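Local structure of MHC class I antigen (Ctenopharyngodon idella, 5H5Z) at residues Q77-R82 with E117-L122; Y110-D115 with L127-A132; Y7-V12 with Q63-A68. The protein probably presents short peptides at the cell surface for recognition by T cells, as a class I heavy chain paired with beta-2-microglobulin. All blocks are in the same frame, centred on the assembly; numbering follows the deposited sequence.

Interaction 1 (Q77-R82 with E117-L122); sequences QIVMER and EDFVSL
Apolar contact between Val-79 and Phe-119 joins the last turn of a groove-wall helix to the sheet floor of the peptide-binding platform. The two side chains come from opposite directions and meet where Val-79 CG2 lies 3.6 Å from Phe-119 CE1. Phe-119 has CG anti to its backbone N (chi1 -172°), which sends the ring toward the helix; phenylalanine suits the place, since it covers about half of the 9.5 Å between Val-79 CA and Phe-119 CA. A compact branched valine suits the helix, presenting a methyl group to the ring while packing on Tyr-114 and the bound peptide.

Second, the Arg-82 guanidinium makes van der Waals contact at the ring's edge: Arg-82 NH1 lies near the ring plane, 4.0 Å from Phe-119 CZ. The side chains cross at about a right angle, and the guanidinium and phenyl planes are 41° apart. NH1 is also hydrogen-bonded to Gln-135 O and Thr-139 OG1 of helix 134-145, which helps fix it there.

A classic beta bulge sets both Phe-119 and Val-120 opposite Tyr-112 of strand 106-114. Helix 134-145 packs on Phe-119 through Ala-136 and Thr-139, and Trp-92 of strand 90-100 meets its ring edge-to-face.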
loop_
_atom_site.group_PDB
_atom_site.type_symbol
_atom_site.label_atom_id
_atom_site.label_comp_id
_atom_site.label_asym_id
_atom_site.label_seq_id
_atom_site.Cartn_x
_atom_site.Cartn_y
_atom_site.Cartn_z
ATOM N N GLN A 77 -10.526 14.084 20.356
ATOM C CA GLN A 77 -10.802 14.423 21.753
ATOM C C GLN A 77 -12.216 13.998 22.147
ATOM O O GLN A 77 -12.422 13.409 23.205
ATOM C CB GLN A 77 -10.608 15.924 21.994
ATOM C CG GLN A 77 -10.264 16.284 23.433
ATOM C CD GLN A 77 -8.885 15.801 23.853
ATOM O OE1 GLN A 77 -8.049 15.443 23.013
ATOM N NE2 GLN A 77 -8.639 15.792 25.162
ATOM N N ILE A 78 -13.169 14.284 21.265
ATOM C CA ILE A 78 -14.586 13.976 21.470
ATOM C C ILE A 78 -14.864 12.466 21.551
ATOM O O ILE A 78 -15.517 12.003 22.489
ATOM C CB ILE A 78 -15.456 14.664 20.383
ATOM C CG1 ILE A 78 -15.520 16.175 20.642
ATOM C CG2 ILE A 78 -16.858 14.068 20.320
ATOM C CD1 ILE A 78 -16.083 16.988 19.496
ATOM N N VAL A 79 -14.361 11.706 20.580
ATOM C CA VAL A 79 -14.623 10.263 20.515
ATOM C C VAL A 79 -13.988 9.489 21.685
ATOM O O VAL A 79 -14.623 8.590 22.246
ATOM C CB VAL A 79 -14.278 9.670 19.116
ATOM C CG1 VAL A 79 -12.837 9.952 18.724
ATOM C CG2 VAL A 79 -14.597 8.182 19.033
ATOM N N MET A 80 -12.764 9.862 22.071
ATOM C CA MET A 80 -12.068 9.236 23.215
ATOM C C MET A 80 -12.895 9.328 24.494
ATOM O O MET A 80 -13.021 8.348 25.245
ATOM C CB MET A 80 -10.685 9.869 23.452
ATOM C CG MET A 80 -9.677 9.685 22.324
ATOM S SD MET A 80 -7.996 10.224 22.727
ATOM C CE MET A 80 -8.194 11.999 22.874
ATOM N N GLU A 81 -13.460 10.510 24.728
ATOM C CA GLU A 81 -14.308 10.768 25.885
ATOM C C GLU A 81 -15.561 9.894 25.866
ATOM O O GLU A 81 -16.012 9.429 26.910
ATOM C CB GLU A 81 -14.687 12.251 25.951
ATOM C CG GLU A 81 -13.539 13.158 26.380
ATOM C CD GLU A 81 -13.734 14.612 25.973
ATOM O OE1 GLU A 81 -14.680 14.917 25.211
ATOM O OE2 GLU A 81 -12.928 15.458 26.414
ATOM N N ARG A 82 -16.101 9.658 24.672
ATOM C CA ARG A 82 -17.306 8.847 24.516
ATOM C C ARG A 82 -17.071 7.358 24.780
ATOM O O ARG A 82 -17.980 6.652 25.231
ATOM C CB ARG A 82 -17.961 9.107 23.153
ATOM C CG ARG A 82 -18.978 10.237 23.231
ATOM C CD ARG A 82 -18.904 11.216 22.069
ATOM N NE ARG A 82 -19.491 10.686 20.846
ATOM C CZ ARG A 82 -19.900 11.431 19.816
ATOM N NH1 ARG A 82 -20.404 10.849 18.738
ATOM N NH2 ARG A 82 -19.822 12.754 19.857
ATOM N N GLU A 117 -11.346 0.971 13.736
ATOM C CA GLU A 117 -12.654 0.336 13.564
ATOM C C GLU A 117 -13.679 1.332 13.017
ATOM O O GLU A 117 -13.685 2.494 13.423
ATOM C CB GLU A 117 -13.149 -0.230 14.895
ATOM C CG GLU A 117 -12.391 -1.463 15.365
ATOM C CD GLU A 117 -13.003 -2.074 16.609
ATOM O OE1 GLU A 117 -13.204 -1.344 17.603
ATOM O OE2 GLU A 117 -13.283 -3.288 16.592
ATOM N N ASP A 118 -14.555 0.866 12.123
ATOM C CA ASP A 118 -15.609 1.713 11.530
ATOM C C ASP A 118 -16.287 2.587 12.577
ATOM O O ASP A 118 -16.646 2.107 13.660
ATOM C CB ASP A 118 -16.679 0.864 10.837
ATOM C CG ASP A 118 -16.196 0.235 9.542
ATOM O OD1 ASP A 118 -15.080 0.548 9.080
ATOM O OD2 ASP A 118 -16.952 -0.578 8.975
ATOM N N PHE A 119 -16.450 3.867 12.252
ATOM C CA PHE A 119 -17.161 4.805 13.122
ATOM C C PHE A 119 -18.411 5.324 12.397
ATOM O O PHE A 119 -19.531 4.999 12.792
ATOM C CB PHE A 119 -16.231 5.942 13.566
ATOM C CG PHE A 119 -16.820 6.848 14.619
ATOM C CD1 PHE A 119 -16.876 6.451 15.952
ATOM C CD2 PHE A 119 -17.308 8.112 14.278
ATOM C CE1 PHE A 119 -17.413 7.288 16.923
ATOM C CE2 PHE A 119 -17.841 8.957 15.246
ATOM C CZ PHE A 119 -17.892 8.546 16.570
ATOM N N VAL A 120 -18.221 6.109 11.333
ATOM C CA VAL A 120 -19.328 6.516 10.455
ATOM C C VAL A 120 -18.928 6.386 8.978
ATOM O O VAL A 120 -17.770 6.612 8.616
ATOM C CB VAL A 120 -19.839 7.965 10.716
ATOM C CG1 VAL A 120 -20.564 8.073 12.050
ATOM C CG2 VAL A 120 -18.708 8.984 10.627
ATOM N N SER A 121 -19.895 6.017 8.140
ATOM C CA SER A 121 -19.671 5.832 6.706
ATOM C C SER A 121 -20.782 6.530 5.941
ATOM O O SER A 121 -21.955 6.456 6.328
ATOM C CB SER A 121 -19.668 4.342 6.338
ATOM O OG SER A 121 -18.805 3.602 7.176
ATOM N N LEU A 122 -20.416 7.207 4.857
ATOM C CA LEU A 122 -21.400 7.893 4.043
ATOM C C LEU A 122 -22.170 6.923 3.159
ATOM O O LEU A 122 -21.578 6.111 2.441
ATOM C CB LEU A 122 -20.737 8.973 3.170
ATOM C CG LEU A 122 -21.605 9.720 2.143
ATOM C CD1 LEU A 122 -22.722 10.503 2.822
ATOM C CD2 LEU A 122 -20.748 10.638 1.281
#

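Interaction 2 (Y110-D115 with L127-A132); sequences YQYAYD and LTWTAA
Trp-129 extends the six-membered part of its indole over strand 117-123, the strand between the two segments, to reach Tyr-110 and Tyr-112. With CG anti to the carbonyl carbon (chi1 -69°), the six-membered ring is swung toward the tyrosines. Its CZ3 comes within 3.8 Å of the backbone Tyr-110 O, and its CH2 packs 4.3 Å from Tyr-110 CB.

The other tyrosine meets the indole with its rim: Tyr-112 CE1 is 4.1 Å from Trp-129 CH2, which sits at the edge of the phenol ring, near its plane. No hydrogen bond links the two segments, and the contact is one of carbon against carbon apart from the carbonyl. Tryptophan suits the place because the sheet's end strand, 128-131, does not adjoin strand 106-114, and the long, broad indole can reach past the intervening strand. On strand 106-114, Tyr-110 divides its roles: its CB and backbone O meet the indole, while its OH is hydrogen-bonded to a polar side chain of the bound peptide.

Trp-143 of helix 134-145 meets both Trp-129 and Tyr-112 edge-to-face. Ala-149 and Asn-152 of helix 148-170 pack on the indole, while Leu-122 of strand 117-123 lies against both Trp-129 and Tyr-110.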
loop_
_atom_site.group_PDB
_atom_site.type_symbol
_atom_site.label_atom_id
_atom_site.label_comp_id
_atom_site.label_asym_id
_atom_site.label_seq_id
_atom_site.Cartn_x
_atom_site.Cartn_y
_atom_site.Cartn_z
ATOM N N TYR A 110 -16.807 7.787 1.479
ATOM C CA TYR A 110 -16.379 8.705 2.532
ATOM C C TYR A 110 -16.573 7.983 3.866
ATOM O O TYR A 110 -17.700 7.651 4.239
ATOM C CB TYR A 110 -17.199 10.006 2.484
ATOM C CG TYR A 110 -16.374 11.273 2.614
ATOM C CD1 TYR A 110 -15.731 11.599 3.809
ATOM C CD2 TYR A 110 -16.259 12.166 1.539
ATOM C CE1 TYR A 110 -14.974 12.755 3.925
ATOM C CE2 TYR A 110 -15.509 13.327 1.648
ATOM C CZ TYR A 110 -14.872 13.619 2.841
ATOM O OH TYR A 110 -14.130 14.771 2.953
ATOM N N GLN A 111 -15.470 7.728 4.570
ATOM C CA GLN A 111 -15.483 6.844 5.749
ATOM C C GLN A 111 -14.551 7.331 6.852
ATOM O O GLN A 111 -13.495 7.906 6.578
ATOM C CB GLN A 111 -15.069 5.421 5.352
ATOM C CG GLN A 111 -15.976 4.760 4.323
ATOM C CD GLN A 111 -15.314 3.594 3.608
ATOM O OE1 GLN A 111 -14.188 3.213 3.917
ATOM N NE2 GLN A 111 -16.017 3.026 2.641
ATOM N N TYR A 112 -14.944 7.080 8.099
ATOM C CA TYR A 112 -14.122 7.411 9.261
ATOM C C TYR A 112 -13.995 6.200 10.188
ATOM O O TYR A 112 -14.908 5.379 10.261
ATOM C CB TYR A 112 -14.747 8.572 10.037
ATOM C CG TYR A 112 -14.797 9.901 9.295
ATOM C CD1 TYR A 112 -15.825 10.184 8.388
ATOM C CD2 TYR A 112 -13.829 10.883 9.518
ATOM C CE1 TYR A 112 -15.877 11.401 7.725
ATOM C CE2 TYR A 112 -13.881 12.110 8.859
ATOM C CZ TYR A 112 -14.901 12.358 7.962
ATOM O OH TYR A 112 -14.961 13.575 7.310
ATOM N N ALA A 113 -12.867 6.098 10.891
ATOM C CA ALA A 113 -12.651 5.030 11.878
ATOM C C ALA A 113 -11.979 5.569 13.121
ATOM O O ALA A 113 -11.140 6.474 13.045
ATOM C CB ALA A 113 -11.808 3.902 11.294
ATOM N N TYR A 114 -12.357 4.998 14.262
ATOM C CA TYR A 114 -11.703 5.278 15.525
ATOM C C TYR A 114 -10.997 4.017 16.002
ATOM O O TYR A 114 -11.590 2.933 16.018
ATOM C CB TYR A 114 -12.718 5.748 16.568
ATOM C CG TYR A 114 -12.114 5.948 17.940
ATOM C CD1 TYR A 114 -11.180 6.957 18.167
ATOM C CD2 TYR A 114 -12.468 5.121 19.010
ATOM C CE1 TYR A 114 -10.620 7.151 19.415
ATOM C CE2 TYR A 114 -11.913 5.307 20.266
ATOM C CZ TYR A 114 -10.991 6.321 20.463
ATOM O OH TYR A 114 -10.437 6.507 21.706
ATOM N N ASP A 115 -9.731 4.170 16.389
ATOM C CA ASP A 115 -8.853 3.036 16.734
ATOM C C ASP A 115 -8.925 1.902 15.707
ATOM O O ASP A 115 -8.941 0.722 16.061
ATOM C CB ASP A 115 -9.113 2.537 18.167
ATOM C CG ASP A 115 -8.573 3.489 19.221
ATOM O OD1 ASP A 115 -7.678 4.298 18.905
ATOM O OD2 ASP A 115 -9.037 3.430 20.377
ATOM N N LEU A 127 -28.181 10.014 1.514
ATOM C CA LEU A 127 -27.646 11.213 2.169
ATOM C C LEU A 127 -27.689 11.086 3.691
ATOM O O LEU A 127 -28.100 12.007 4.404
ATOM C CB LEU A 127 -28.369 12.478 1.680
ATOM C CG LEU A 127 -28.064 12.903 0.241
ATOM C CD1 LEU A 127 -29.094 13.900 -0.269
ATOM C CD2 LEU A 127 -26.658 13.478 0.149
ATOM N N THR A 128 -27.265 9.921 4.176
ATOM C CA THR A 128 -27.224 9.636 5.602
ATOM C C THR A 128 -25.871 9.042 5.971
ATOM O O THR A 128 -25.114 8.600 5.099
ATOM C CB THR A 128 -28.339 8.654 6.029
ATOM O OG1 THR A 128 -28.250 7.452 5.251
ATOM C CG2 THR A 128 -29.721 9.284 5.857
ATOM N N TRP A 129 -25.574 9.048 7.266
ATOM C CA TRP A 129 -24.351 8.464 7.793
ATOM C C TRP A 129 -24.662 7.204 8.580
ATOM O O TRP A 129 -25.456 7.227 9.523
ATOM C CB TRP A 129 -23.613 9.476 8.670
ATOM C CG TRP A 129 -23.051 10.605 7.872
ATOM C CD1 TRP A 129 -23.664 11.794 7.579
ATOM C CD2 TRP A 129 -21.772 10.644 7.235
ATOM N NE1 TRP A 129 -22.836 12.575 6.806
ATOM C CE2 TRP A 129 -21.670 11.894 6.575
ATOM C CE3 TRP A 129 -20.695 9.749 7.160
ATOM C CZ2 TRP A 129 -20.532 12.272 5.857
ATOM C CZ3 TRP A 129 -19.565 10.120 6.443
ATOM C CH2 TRP A 129 -19.494 11.370 5.793
ATOM N N THR A 130 -24.044 6.101 8.176
ATOM C CA THR A 130 -24.176 4.844 8.901
ATOM C C THR A 130 -23.247 4.871 10.107
ATOM O O THR A 130 -22.033 5.010 9.960
ATOM C CB THR A 130 -23.861 3.641 7.994
ATOM O OG1 THR A 130 -24.717 3.689 6.848
ATOM C CG2 THR A 130 -24.083 2.316 8.734
ATOM N N ALA A 131 -23.841 4.766 11.295
ATOM C CA ALA A 131 -23.105 4.725 12.552
ATOM C C ALA A 131 -22.833 3.274 12.940
ATOM O O ALA A 131 -23.760 2.471 13.044
ATOM C CB ALA A 131 -23.898 5.429 13.647
ATOM N N ALA A 132 -21.560 2.942 13.145
ATOM C CA ALA A 132 -21.155 1.563 13.455
ATOM C C ALA A 132 -21.431 1.151 14.902
ATOM O O ALA A 132 -21.551 -0.040 15.206
ATOM C CB ALA A 132 -19.688 1.352 13.117
#

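Interaction 3 (Y7-V12 with Q63-A68); sequences YVYTGV and QVLIGA
Tyr-9 reaches from the sheet to Leu-65 and Ala-68 in the MHC class I platform, where an antiparallel sheet forms the floor of the peptide groove and helices form its walls. Strand 3-13 supplies the tyrosine, and helix 55-82 supplies its two aliphatic partners.

The side chain leaves the strand with CB directed toward the helix. At the next bond CG lies anti to the carbonyl carbon and beside the backbone N (chi1 -61°), and the ring then extends from floor to wall. Farther out, CE2 and CE1 meet different methyl groups, both approaching obliquely from the same side of the ring plane. CE2 packs against the methyl group of Ala-68, with Tyr-9 CE2 4.1 Å from Ala-68 CB. Tyr-9 CE1 lies 3.9 Å from Leu-65 CD2, and the same leucine methyl follows the ring outward to Tyr-9 CZ, 3.8 Å from Leu-65 CD2. The polar tip is satisfied by a hydrogen bond between Tyr-9 OH and Tyr-96 OH, so a hydroxyl can be accommodated in this buried, largely apolar setting.

Each residue type fits its place. Tyrosine is long enough to bridge strand and helix, yet gives apolar carbons to both partners. The small methyl of Ala-68 fits against CE2 where the segments come nearest, with Tyr-9 CA and Ala-68 CA 8.7 Å apart. Tyr-9 and Ala-68 also touch apolar side chains of the bound peptide, which places the contact beside the ligand.

The branched end of Leu-65 brings CD2 to the phenol tip, and the closest approach between the segments is Leu-65 CD2 to Tyr-9 OH, 3.6 Å.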
loop_
_atom_site.group_PDB
_atom_site.type_symbol
_atom_site.label_atom_id
_atom_site.label_comp_id
_atom_site.label_asym_id
_atom_site.label_seq_id
_atom_site.Cartn_x
_atom_site.Cartn_y
_atom_site.Cartn_z
ATOM N N TYR A 7 -7.840 10.117 -0.730
ATOM C CA TYR A 7 -7.105 10.723 0.368
ATOM C C TYR A 7 -7.243 9.856 1.600
ATOM O O TYR A 7 -8.320 9.335 1.882
ATOM C CB TYR A 7 -7.595 12.152 0.629
ATOM C CG TYR A 7 -7.185 13.087 -0.478
ATOM C CD1 TYR A 7 -5.935 13.697 -0.467
ATOM C CD2 TYR A 7 -8.037 13.342 -1.554
ATOM C CE1 TYR A 7 -5.542 14.551 -1.487
ATOM C CE2 TYR A 7 -7.651 14.189 -2.583
ATOM C CZ TYR A 7 -6.402 14.791 -2.542
ATOM O OH TYR A 7 -6.008 15.629 -3.560
ATOM N N VAL A 8 -6.135 9.681 2.312
ATOM C CA VAL A 8 -6.143 8.950 3.582
ATOM C C VAL A 8 -5.515 9.826 4.666
ATOM O O VAL A 8 -4.359 10.235 4.549
ATOM C CB VAL A 8 -5.475 7.548 3.484
ATOM C CG1 VAL A 8 -6.290 6.622 2.584
ATOM C CG2 VAL A 8 -4.033 7.637 3.008
ATOM N N TYR A 9 -6.304 10.159 5.686
ATOM C CA TYR A 9 -5.833 10.989 6.795
ATOM C C TYR A 9 -5.635 10.125 8.037
ATOM O O TYR A 9 -6.517 9.331 8.385
ATOM C CB TYR A 9 -6.853 12.061 7.173
ATOM C CG TYR A 9 -7.243 13.089 6.120
ATOM C CD1 TYR A 9 -6.556 13.209 4.905
ATOM C CD2 TYR A 9 -8.303 13.960 6.366
ATOM C CE1 TYR A 9 -6.933 14.160 3.963
ATOM C CE2 TYR A 9 -8.679 14.922 5.438
ATOM C CZ TYR A 9 -7.995 15.012 4.241
ATOM O OH TYR A 9 -8.390 15.960 3.330
ATOM N N THR A 10 -4.506 10.302 8.719
ATOM C CA THR A 10 -4.268 9.631 10.005
ATOM C C THR A 10 -4.030 10.630 11.134
ATOM O O THR A 10 -3.082 11.416 11.093
ATOM C CB THR A 10 -3.073 8.658 9.949
ATOM O OG1 THR A 10 -3.261 7.720 8.881
ATOM C CG2 THR A 10 -2.924 7.898 11.280
ATOM N N GLY A 11 -4.872 10.559 12.155
ATOM C CA GLY A 11 -4.711 11.374 13.338
ATOM C C GLY A 11 -4.355 10.509 14.536
ATOM O O GLY A 11 -4.966 9.474 14.766
ATOM N N VAL A 12 -3.332 10.923 15.266
ATOM C CA VAL A 12 -2.899 10.209 16.456
ATOM C C VAL A 12 -2.843 11.129 17.668
ATOM O O VAL A 12 -2.283 12.207 17.605
ATOM C CB VAL A 12 -1.512 9.593 16.250
ATOM C CG1 VAL A 12 -1.106 8.774 17.461
ATOM C CG2 VAL A 12 -1.501 8.743 14.993
ATOM N N GLN A 63 -3.371 24.943 3.209
ATOM C CA GLN A 63 -4.407 25.596 4.004
ATOM C C GLN A 63 -5.558 24.653 4.365
ATOM O O GLN A 63 -6.028 24.660 5.499
ATOM C CB GLN A 63 -4.923 26.862 3.304
ATOM C CG GLN A 63 -5.430 27.922 4.266
ATOM C CD GLN A 63 -4.391 28.341 5.304
ATOM O OE1 GLN A 63 -4.744 28.718 6.419
ATOM N NE2 GLN A 63 -3.107 28.272 4.945
ATOM N N VAL A 64 -5.998 23.845 3.401
ATOM C CA VAL A 64 -7.063 22.863 3.624
ATOM C C VAL A 64 -6.645 21.869 4.717
ATOM O O VAL A 64 -7.420 21.561 5.640
ATOM C CB VAL A 64 -7.431 22.124 2.308
ATOM C CG1 VAL A 64 -8.331 20.924 2.576
ATOM C CG2 VAL A 64 -8.104 23.071 1.329
ATOM N N LEU A 65 -5.405 21.399 4.633
ATOM C CA LEU A 65 -4.921 20.361 5.552
ATOM C C LEU A 65 -4.526 20.865 6.941
ATOM O O LEU A 65 -4.588 20.101 7.906
ATOM C CB LEU A 65 -3.820 19.524 4.905
ATOM C CG LEU A 65 -4.337 18.762 3.673
ATOM C CD1 LEU A 65 -3.200 18.180 2.840
ATOM C CD2 LEU A 65 -5.359 17.692 4.053
ATOM N N ILE A 66 -4.142 22.141 7.049
ATOM C CA ILE A 66 -3.974 22.764 8.368
ATOM C C ILE A 66 -5.338 22.747 9.065
ATOM O O ILE A 66 -5.437 22.397 10.247
ATOM C CB ILE A 66 -3.408 24.203 8.291
ATOM C CG1 ILE A 66 -1.943 24.193 7.839
ATOM C CG2 ILE A 66 -3.505 24.895 9.645
ATOM C CD1 ILE A 66 -1.420 25.561 7.429
ATOM N N GLY A 67 -6.383 23.095 8.314
ATOM C CA GLY A 67 -7.766 23.003 8.787
ATOM C C GLY A 67 -8.162 21.590 9.190
ATOM O O GLY A 67 -8.779 21.391 10.239
ATOM N N ALA A 68 -7.805 20.610 8.357
ATOM C CA ALA A 68 -8.074 19.194 8.653
ATOM C C ALA A 68 -7.411 18.730 9.951
ATOM O O ALA A 68 -8.026 18.015 10.744
ATOM C CB ALA A 68 -7.649 18.312 7.491
#

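How the interactions relate
From the N terminus, strand 3-13 enters the floor first, and interaction 3 closes a loop of 50 intervening residues when helix 55-82 lies against it. That loop is complete before the others begin. The same helix runs on to its end, where residues 77-82 open interaction 1. Before strand 117-123 closes it, residues 110-115 have opened interaction 2, which closes at 127-132; the two loops therefore cross. They touch through neighbouring strands, with Leu-122 N 2.8 Å from Tyr-110 O in a probable hydrogen bond. Interactions 1 and 3, with centres about 16 Å apart, tie one helix to two strands, 3-13 and 117-123, with 90-100 and 106-114 between them, whereas interaction 2 joins strands within the sheet.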